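Local atomic coordinates of importin subunit beta-1 (Saccharomyces cerevisiae, PDB entry 5OWU), a protein that carries proteins into the nucleus as the importin beta subunit, acting together with importin alpha, which recognises the classical nuclear localization signal of the cargo. Residues Gly57-Leu60 with Ala61-Leu65; Ala116-Ile119 with Ala120-Asp124; Lys323-Val326 with Pro327-Asn331; His365-Glu368 with Pro369-Phe373. All blocks are in the same frame, centred on the assembly; numbering follows the deposited sequence. Where two conformers were deposited one is given.

Contact 1 (Gly57-Leu60 with Ala61-Leu65); sequences GRIL and AALTL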
loop_
_atom_site.group_PDB
_atom_site.type_symbol
_atom_site.label_atom_id
_atom_site.label_comp_id
_atom_site.label_asym_id
_atom_site.label_seq_id
_atom_site.Cartn_x
_atom_site.Cartn_y
_atom_site.Cartn_z
ATOM N N GLY A 57 21.335 21.405 20.573
ATOM C CA GLY A 57 20.509 22.601 20.557
ATOM C C GLY A 57 20.583 23.342 19.236
ATOM O O GLY A 57 19.586 23.898 18.775
ATOM N N ARG A 58 21.766 23.366 18.613
ATOM C CA ARG A 58 21.918 24.010 17.310
ATOM C C ARG A 58 21.157 23.245 16.230
ATOM O O ARG A 58 20.415 23.833 15.421
ATOM C CB ARG A 58 23.406 24.101 16.963
ATOM C CG ARG A 58 24.262 24.806 18.026
ATOM C CD ARG A 58 25.753 24.646 17.756
ATOM N NE ARG A 58 26.130 25.157 16.444
ATOM C CZ ARG A 58 27.356 25.089 15.927
ATOM N NH1 ARG A 58 28.344 24.534 16.609
ATOM N NH2 ARG A 58 27.593 25.577 14.716
ATOM N N ILE A 59 21.336 21.923 16.207
ATOM C CA ILE A 59 20.580 21.075 15.291
ATOM C C ILE A 59 19.085 21.266 15.513
ATOM O O ILE A 59 18.310 21.418 14.558
ATOM C CB ILE A 59 21.015 19.608 15.477
ATOM C CG1 ILE A 59 22.476 19.444 15.045
ATOM C CG2 ILE A 59 20.123 18.653 14.684
ATOM C CD1 ILE A 59 23.242 18.380 15.815
ATOM N N LEU A 60 18.664 21.299 16.778
ATOM C CA LEU A 60 17.251 21.482 17.087
ATOM C C LEU A 60 16.744 22.833 16.591
ATOM O O LEU A 60 15.633 22.930 16.063
ATOM C CB LEU A 60 17.028 21.343 18.591
ATOM C CG LEU A 60 15.622 21.644 19.104
ATOM C CD1 LEU A 60 14.623 20.613 18.624
ATOM C CD2 LEU A 60 15.621 21.727 20.630
ATOM N N ALA A 61 17.541 23.890 16.751
ATOM C CA ALA A 61 17.145 25.196 16.230
ATOM C C ALA A 61 16.822 25.110 14.744
ATOM O O ALA A 61 15.732 25.518 14.296
ATOM C CB ALA A 61 18.261 26.212 16.463
ATOM N N ALA A 62 17.766 24.562 13.966
ATOM C CA ALA A 62 17.563 24.468 12.523
ATOM C C ALA A 62 16.353 23.608 12.174
ATOM O O ALA A 62 15.556 23.969 11.300
ATOM C CB ALA A 62 18.817 23.915 11.855
ATOM N N LEU A 63 16.199 22.460 12.829
ATOM C CA LEU A 63 15.129 21.548 12.431
ATOM C C LEU A 63 13.754 22.081 12.832
ATOM O O LEU A 63 12.770 21.871 12.111
ATOM C CB LEU A 63 15.374 20.160 13.028
ATOM C CG LEU A 63 16.676 19.464 12.595
ATOM C CD1 LEU A 63 16.813 18.082 13.249
ATOM C CD2 LEU A 63 16.763 19.349 11.072
ATOM N N THR A 64 13.656 22.763 13.976
ATOM C CA THR A 64 12.380 23.346 14.380
ATOM C C THR A 64 11.966 24.448 13.412
ATOM O O THR A 64 10.813 24.493 12.947
ATOM C CB THR A 64 12.468 23.892 15.810
ATOM O OG1 THR A 64 12.913 22.861 16.700
ATOM C CG2 THR A 64 11.102 24.391 16.284
ATOM N N LEU A 65 12.904 25.331 13.060
ATOM C CA LEU A 65 12.566 26.321 12.043
ATOM C C LEU A 65 12.165 25.643 10.731
ATOM O O LEU A 65 11.165 26.025 10.108
ATOM C CB LEU A 65 13.729 27.282 11.837
ATOM C CG LEU A 65 13.480 28.371 10.794
ATOM C CD1 LEU A 65 12.170 29.153 11.047
ATOM C CD2 LEU A 65 14.664 29.302 10.770
#
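Thr64 grips the carbonyl of Leu60 twice within helix 55-67, part of HEAT repeat 2 in the importin-beta solenoid. Its hydroxyl OG1 donates to Leu60 O at 2.8 Å, and its backbone N gives that same oxygen the regular i to i+4 helical bond at 2.9 Å. The two donors come from opposite faces of the carbonyl plane: OG1 stands 37° out of it, while the N-H is tilted less. This threonine shows how a side-chain hydroxyl in a helix can be satisfied by the turn before it. The torsion matters, because OG1 lies anti to the carbonyl carbon (chi1 -55°) and is thereby swung back along the helix. An alanine here would remove the second donor on Leu60 O and is likely to leave a gap beside Leu60 CD1. Ala61, Ala62 and Leu63 bond through their N atoms to Gly57 O, Arg58 O and Ile59 O in the same helical pattern. Arg58 turns its own polar end elsewhere, NE donating to Leu48 O on helix 37-48. Packing follows the two sides of the turn. Leu60 rests on Leu10 and Ile14 of helix 3-15, and its CD1 comes within 3.4 Å of Thr64 OG1. Ile59 and Leu63 lie side by side and point the same way, near Arg110 and Gln117 of helix 109-126. There the methyl CG2 of Ile59, rather than its longer branch, meets Leu63 CD1 at 3.7 Å.

Contact 2 (Ala116-Ile119 with Ala120-Asp124); sequences AQLI and AAIAD
Leu118 and Ile122, one helical turn apart, make the apolar contact here, and it is a light one. Ile122 CD1 approaches Leu118 CG at 4.1 Å, the two side chains meeting at a slant. In Ile122, CG1 lies anti to the carbonyl carbon (chi1 -65°), which sets the longer branch against the preceding turn and brings CG1 to 3.5 Å from Leu118 O. Small side chains make up much of the rest: the methyl of Ala120 sits 3.4 Å from Ala116 O, and that of Ala123 is 3.3 Å from Ile119 O. All this belongs to helix 109-126 of HEAT repeat 3, whose small alanine side chains are consistent with close approach of neighbouring helices: Ala120 touches Tyr161 of helix 149-165, and Ala121 touches Lys66 of helix 55-67. On another side, Leu118 and Ile119 pack on Ala100 of helix 90-104. The polar interactions are those of an unbroken alpha helix. Ala120, Ala121, Ile122 and Ala123 donate their N-H groups to the carbonyls of Ala116, Gln117, Leu118 and Ile119. The straightest of the four runs from Ile122 N to Leu118 O, 3.0 Å long with an N-H...O angle of 171°.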
loop_
_atom_site.group_PDB
_atom_site.type_symbol
_atom_site.label_atom_id
_atom_site.label_comp_id
_atom_site.label_asym_id
_atom_site.label_seq_id
_atom_site.Cartn_x
_atom_site.Cartn_y
_atom_site.Cartn_z
ATOM N N ALA A 116 21.455 21.946 5.709
ATOM C CA ALA A 116 21.002 21.564 4.378
ATOM C C ALA A 116 19.489 21.413 4.339
ATOM O O ALA A 116 18.840 21.820 3.368
ATOM C CB ALA A 116 21.678 20.261 3.944
ATOM N N GLN A 117 18.905 20.822 5.384
ATOM C CA GLN A 117 17.451 20.699 5.428
ATOM C C GLN A 117 16.775 22.067 5.527
ATOM O O GLN A 117 15.731 22.301 4.897
ATOM C CB GLN A 117 17.042 19.810 6.597
ATOM C CG GLN A 117 17.556 18.390 6.510
ATOM C CD GLN A 117 16.944 17.487 7.564
ATOM O OE1 GLN A 117 15.727 17.333 7.639
ATOM N NE2 GLN A 117 17.792 16.880 8.382
ATOM N N LEU A 118 17.358 22.986 6.307
ATOM C CA LEU A 118 16.790 24.329 6.432
ATOM C C LEU A 118 16.871 25.088 5.112
ATOM O O LEU A 118 15.889 25.707 4.669
ATOM C CB LEU A 118 17.520 25.099 7.541
ATOM C CG LEU A 118 17.106 26.559 7.764
ATOM C CD1 LEU A 118 15.658 26.626 8.156
ATOM C CD2 LEU A 118 17.966 27.206 8.821
ATOM N N ILE A 119 18.048 25.064 4.481
ATOM C CA ILE A 119 18.212 25.669 3.165
ATOM C C ILE A 119 17.187 25.099 2.200
ATOM O O ILE A 119 16.551 25.837 1.442
ATOM C CB ILE A 119 19.649 25.456 2.654
ATOM C CG1 ILE A 119 20.623 26.313 3.463
ATOM C CG2 ILE A 119 19.753 25.781 1.163
ATOM C CD1 ILE A 119 22.073 25.920 3.291
ATOM N N ALA A 120 16.998 23.777 2.224
ATOM C CA ALA A 120 16.029 23.150 1.333
ATOM C C ALA A 120 14.630 23.710 1.554
ATOM O O ALA A 120 13.904 23.972 0.590
ATOM C CB ALA A 120 16.029 21.634 1.528
ATOM N N ALA A 121 14.224 23.885 2.816
ATOM C CA ALA A 121 12.880 24.397 3.099
ATOM C C ALA A 121 12.699 25.822 2.573
ATOM O O ALA A 121 11.689 26.152 1.921
ATOM C CB ALA A 121 12.618 24.352 4.605
ATOM N N ILE A 122 13.676 26.687 2.848
ATOM C CA ILE A 122 13.579 28.063 2.377
ATOM C C ILE A 122 13.552 28.091 0.854
ATOM O O ILE A 122 12.732 28.783 0.245
ATOM C CB ILE A 122 14.734 28.908 2.943
ATOM C CG1 ILE A 122 14.617 29.014 4.469
ATOM C CG2 ILE A 122 14.737 30.310 2.321
ATOM C CD1 ILE A 122 15.897 29.470 5.144
ATOM N N ALA A 123 14.450 27.332 0.219
ATOM C CA ALA A 123 14.491 27.274 -1.239
ATOM C C ALA A 123 13.164 26.799 -1.804
ATOM O O ALA A 123 12.687 27.328 -2.810
ATOM C CB ALA A 123 15.619 26.348 -1.705
ATOM N N ASP A 124 12.566 25.784 -1.180
ATOM C CA ASP A 124 11.279 25.295 -1.647
ATOM C C ASP A 124 10.228 26.387 -1.594
ATOM O O ASP A 124 9.282 26.369 -2.388
ATOM C CB ASP A 124 10.835 24.091 -0.821
ATOM C CG ASP A 124 11.521 22.802 -1.254
ATOM O OD1 ASP A 124 12.139 22.790 -2.332
ATOM O OD2 ASP A 124 11.441 21.802 -0.520
#

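Contact 3 (Lys323-Val326 with Pro327-Asn331); sequences KDVV and PNLLN
Val326 and Leu330 meet at a slant, one turn apart on helix 317-332. The methyl CG1 of Val326 approaches Leu330 CD1 at 3.7 Å, and it can do so because CG1 stands anti to the backbone N (chi1 171°), beside the carbonyl carbon. Leu330 leans back to meet it, its CG only 3.3 Å from Val326 O. An alanine in place of Leu330 would lack the isopropyl end beyond CB and is likely to open a gap between Val326 and the neighbouring Leu355 and Phe373. Val325 and Leu329 repeat the pairing more loosely, CG1 to CD1 at 4.3 Å, on a side of the helix covered by Phe358 of helix 347-362. Pro327 presents its ring to the preceding turn: CD lies 3.3 Å from Lys323 O, in the place of the N-H that a helix would ordinarily offer. Asn328 N also makes no i to i+4 bond and turns weakly to Val325 O instead, whereas Leu329 N gives the same oxygen a bond of 3.2 Å lying in the carbonyl plane. The regular pattern is firm again at Leu330 N, which donates to Val326 O at 2.9 Å and 178°. Within HEAT repeat 8 this is a proline kink: since the imide nitrogen of Pro327 has no hydrogen to give, Lys323 O cannot receive the usual helical bond from it, and the helix is kinked at Pro327 and Asn328.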
loop_
_atom_site.group_PDB
_atom_site.type_symbol
_atom_site.label_atom_id
_atom_site.label_comp_id
_atom_site.label_asym_id
_atom_site.label_seq_id
_atom_site.Cartn_x
_atom_site.Cartn_y
_atom_site.Cartn_z
ATOM N N LYS A 323 15.233 -14.573 -24.117
ATOM C CA LYS A 323 16.259 -15.538 -24.493
ATOM C C LYS A 323 17.550 -15.318 -23.713
ATOM O O LYS A 323 18.209 -16.280 -23.304
ATOM C CB LYS A 323 16.538 -15.444 -26.004
ATOM C CG LYS A 323 15.381 -15.882 -26.925
ATOM C CD LYS A 323 15.673 -15.585 -28.421
ATOM C CE LYS A 323 14.428 -15.758 -29.320
ATOM N NZ LYS A 323 14.583 -15.217 -30.723
ATOM N N ASP A 324 17.943 -14.059 -23.525
ATOM C CA ASP A 324 19.220 -13.728 -22.900
ATOM C C ASP A 324 19.130 -13.420 -21.408
ATOM O O ASP A 324 20.102 -13.665 -20.685
ATOM C CB ASP A 324 19.841 -12.529 -23.624
ATOM C CG ASP A 324 19.732 -12.645 -25.134
ATOM O OD1 ASP A 324 19.883 -13.770 -25.648
ATOM O OD2 ASP A 324 19.470 -11.631 -25.809
ATOM N N VAL A 325 18.000 -12.898 -20.926
ATOM C CA VAL A 325 17.879 -12.516 -19.520
ATOM C C VAL A 325 17.498 -13.714 -18.658
ATOM O O VAL A 325 18.069 -13.934 -17.583
ATOM C CB VAL A 325 16.851 -11.380 -19.355
ATOM C CG1 VAL A 325 16.586 -11.116 -17.889
ATOM C CG2 VAL A 325 17.336 -10.109 -20.033
ATOM N N VAL A 326 16.505 -14.492 -19.101
ATOM C CA VAL A 326 15.885 -15.478 -18.206
ATOM C C VAL A 326 16.867 -16.549 -17.756
ATOM O O VAL A 326 16.814 -16.954 -16.580
ATOM C CB VAL A 326 14.617 -16.048 -18.854
ATOM C CG1 VAL A 326 14.066 -17.239 -18.058
ATOM C CG2 VAL A 326 13.572 -14.957 -18.936
ATOM N N PRO A 327 17.764 -17.066 -18.600
ATOM C CA PRO A 327 18.731 -18.057 -18.094
ATOM C C PRO A 327 19.571 -17.546 -16.932
ATOM O O PRO A 327 19.869 -18.303 -15.994
ATOM C CB PRO A 327 19.584 -18.366 -19.332
ATOM C CG PRO A 327 18.667 -18.099 -20.489
ATOM C CD PRO A 327 17.812 -16.942 -20.070
ATOM N N ASN A 328 19.939 -16.266 -16.950
ATOM C CA ASN A 328 20.712 -15.707 -15.844
ATOM C C ASN A 328 19.882 -15.611 -14.559
ATOM O O ASN A 328 20.386 -15.913 -13.465
ATOM C CB ASN A 328 21.265 -14.344 -16.253
ATOM C CG ASN A 328 22.247 -14.443 -17.414
ATOM O OD1 ASN A 328 22.845 -15.496 -17.651
ATOM N ND2 ASN A 328 22.415 -13.348 -18.143
ATOM N N LEU A 329 18.612 -15.196 -14.663
ATOM C CA LEU A 329 17.724 -15.210 -13.497
ATOM C C LEU A 329 17.639 -16.608 -12.898
ATOM O O LEU A 329 17.860 -16.818 -11.686
ATOM C CB LEU A 329 16.321 -14.740 -13.894
ATOM C CG LEU A 329 16.024 -13.273 -14.165
ATOM C CD1 LEU A 329 14.579 -13.138 -14.645
ATOM C CD2 LEU A 329 16.250 -12.436 -12.919
ATOM N N LEU A 330 17.303 -17.582 -13.747
ATOM C CA LEU A 330 17.207 -18.964 -13.300
ATOM C C LEU A 330 18.469 -19.368 -12.551
ATOM O O LEU A 330 18.402 -19.952 -11.463
ATOM C CB LEU A 330 16.951 -19.878 -14.501
ATOM C CG LEU A 330 15.573 -19.663 -15.134
ATOM C CD1 LEU A 330 15.472 -20.328 -16.504
ATOM C CD2 LEU A 330 14.478 -20.189 -14.212
ATOM N N ASN A 331 19.635 -19.027 -13.105
ATOM C CA ASN A 331 20.883 -19.336 -12.414
ATOM C C ASN A 331 20.944 -18.668 -11.044
ATOM O O ASN A 331 21.521 -19.228 -10.106
ATOM C CB ASN A 331 22.081 -18.909 -13.261
ATOM C CG ASN A 331 23.403 -19.141 -12.551
ATOM O OD1 ASN A 331 23.822 -20.284 -12.358
ATOM N ND2 ASN A 331 24.064 -18.057 -12.151
#

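Contact 4 (His365-Glu368 with Pro369-Phe373); sequences HILE and PVLEF
Glu368 and Glu372 lie side by side on one flank of helix 367-377, near the beginning of HEAT repeat 9. Glu368 has two conformers, and in the one described here its OE1 is 3.1 Å from Glu372 OE1; this meeting of like charges belongs to that conformer alone and is doubtful. Both residues are exposed, and in this conformer the carboxylate planes are turned 48° against each other. In each residue CG is anti to the backbone N, but beyond it the chains part company: Glu372 runs on extended, while Glu368, in the same conformer, bends at chi2 (-78°) and folds over the proline that follows. In that conformer, too, Glu368 OE2 lies 3.3 Å from Pro369 CD, with the glutamate chain crossing the ring at about a right angle. Ile366 has CG1 anti to its backbone N (chi1 -163°), which leaves CG2 in the crowded position between N and the carbonyl carbon. This choice sends CG1 onward to Val370 CG2 at 3.7 Å, and the same methyl rests 3.3 Å from Ile366 O. Leu371 has CG anti to the carbonyl carbon, which lays CD1 against Leu367 CB at 4.0 Å. Beneath these side chains Leu371 N bonds to Leu367 O at 2.7 Å and Glu372 N to Glu368 O, while Pro369, having no N-H, suits a first turn. Around this turn, Ile366 packs against Leu355 and Phe358 of helix 347-362 and Val326 of helix 317-332, while Leu367 and Leu371 face Gln404 and Tyr408 of helix 402-418.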
loop_
_atom_site.group_PDB
_atom_site.type_symbol
_atom_site.label_atom_id
_atom_site.label_comp_id
_atom_site.label_asym_id
_atom_site.label_seq_id
_atom_site.Cartn_x
_atom_site.Cartn_y
_atom_site.Cartn_z
ATOM N N HIS A 365 5.988 -16.869 -23.944
ATOM C CA HIS A 365 7.395 -16.725 -24.300
ATOM C C HIS A 365 8.331 -17.122 -23.161
ATOM O O HIS A 365 9.518 -17.349 -23.411
ATOM C CB HIS A 365 7.698 -15.289 -24.732
ATOM C CG HIS A 365 7.183 -14.945 -26.092
ATOM N ND1 HIS A 365 5.864 -14.621 -26.333
ATOM C CD2 HIS A 365 7.814 -14.869 -27.288
ATOM C CE1 HIS A 365 5.705 -14.362 -27.619
ATOM N NE2 HIS A 365 6.872 -14.505 -28.221
ATOM N N ILE A 366 7.834 -17.219 -21.923
ATOM C CA ILE A 366 8.702 -17.590 -20.805
ATOM C C ILE A 366 8.941 -19.095 -20.730
ATOM O O ILE A 366 9.885 -19.533 -20.058
ATOM C CB ILE A 366 8.118 -17.091 -19.468
ATOM C CG1 ILE A 366 9.174 -17.079 -18.361
ATOM C CG2 ILE A 366 6.941 -17.959 -18.990
ATOM C CD1 ILE A 366 10.288 -16.107 -18.578
ATOM N N LEU A 367 8.127 -19.896 -21.421
ATOM C CA LEU A 367 8.044 -21.326 -21.134
ATOM C C LEU A 367 9.343 -22.064 -21.468
ATOM O O LEU A 367 9.858 -22.833 -20.646
ATOM C CB LEU A 367 6.868 -21.934 -21.907
ATOM C CG LEU A 367 5.448 -21.486 -21.524
ATOM C CD1 LEU A 367 4.438 -21.858 -22.607
ATOM C CD2 LEU A 367 5.034 -22.103 -20.216
ATOM N N GLU A 368 9.886 -21.859 -22.667
ATOM C CA GLU A 368 10.980 -22.711 -23.138
ATOM C C GLU A 368 12.194 -22.671 -22.219
ATOM O O GLU A 368 12.643 -23.735 -21.761
ATOM C CB GLU A 368 11.330 -22.329 -24.579
ATOM C CG GLU A 368 12.334 -23.264 -25.262
ATOM C CD GLU A 368 13.775 -23.016 -24.833
ATOM O OE1 GLU A 368 14.519 -24.003 -24.641
ATOM O OE2 GLU A 368 14.162 -21.838 -24.683
ATOM N N PRO A 369 12.776 -21.503 -21.907
ATOM C CA PRO A 369 13.953 -21.515 -21.016
ATOM C C PRO A 369 13.648 -22.019 -19.610
ATOM O O PRO A 369 14.471 -22.728 -19.004
ATOM C CB PRO A 369 14.408 -20.047 -21.019
ATOM C CG PRO A 369 13.202 -19.260 -21.437
ATOM C CD PRO A 369 12.452 -20.147 -22.382
ATOM N N VAL A 370 12.470 -21.698 -19.076
ATOM C CA VAL A 370 12.129 -22.155 -17.729
ATOM C C VAL A 370 11.942 -23.664 -17.712
ATOM O O VAL A 370 12.507 -24.360 -16.866
ATOM C CB VAL A 370 10.878 -21.431 -17.208
ATOM C CG1 VAL A 370 10.429 -22.041 -15.885
ATOM C CG2 VAL A 370 11.174 -19.946 -17.045
ATOM N N LEU A 371 11.143 -24.195 -18.638
ATOM C CA LEU A 371 10.921 -25.635 -18.669
ATOM C C LEU A 371 12.230 -26.386 -18.874
ATOM O O LEU A 371 12.432 -27.467 -18.304
ATOM C CB LEU A 371 9.914 -25.988 -19.764
ATOM C CG LEU A 371 8.489 -25.506 -19.485
ATOM C CD1 LEU A 371 7.610 -25.706 -20.709
ATOM C CD2 LEU A 371 7.901 -26.226 -18.257
ATOM N N GLU A 372 13.141 -25.825 -19.672
ATOM C CA GLU A 372 14.452 -26.449 -19.816
ATOM C C GLU A 372 15.177 -26.504 -18.475
ATOM O O GLU A 372 15.701 -27.555 -18.078
ATOM C CB GLU A 372 15.285 -25.691 -20.855
ATOM C CG GLU A 372 16.513 -26.461 -21.325
ATOM C CD GLU A 372 17.436 -25.635 -22.201
ATOM O OE1 GLU A 372 16.963 -24.657 -22.824
ATOM O OE2 GLU A 372 18.641 -25.966 -22.259
ATOM N N PHE A 373 15.210 -25.377 -17.755
ATOM C CA PHE A 373 15.838 -25.349 -16.433
ATOM C C PHE A 373 15.193 -26.361 -15.479
ATOM O O PHE A 373 15.888 -27.112 -14.775
ATOM C CB PHE A 373 15.745 -23.930 -15.876
ATOM C CG PHE A 373 16.387 -23.756 -14.541
ATOM C CD1 PHE A 373 17.741 -23.479 -14.445
ATOM C CD2 PHE A 373 15.638 -23.853 -13.378
ATOM C CE1 PHE A 373 18.338 -23.307 -13.215
ATOM C CE2 PHE A 373 16.234 -23.684 -12.143
ATOM C CZ PHE A 373 17.588 -23.415 -12.064
#

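Overall arrangement
Each contact joins adjoining segments of one continuous stretch, so none closes a long loop, and along the chain the four follow in series without nesting or crossing. Contact 1 in HEAT repeat 2 and contact 2 in HEAT repeat 3 have centres about 13 Å apart and touch, Leu65 CG reaching Leu118 CD1 at 3.8 Å; they tie helix 55-67 to helix 109-126. Farther on, contacts 3 and 4, in HEAT repeats 8 and 9, have centres about 10 Å apart, and Val326 CG2 meets Ile366 CD1 at 3.5 Å, joining helix 317-332 to the start of helix 367-377. Between the pairs the nearest atoms, those of contacts 2 and 3, remain about 36 Å apart.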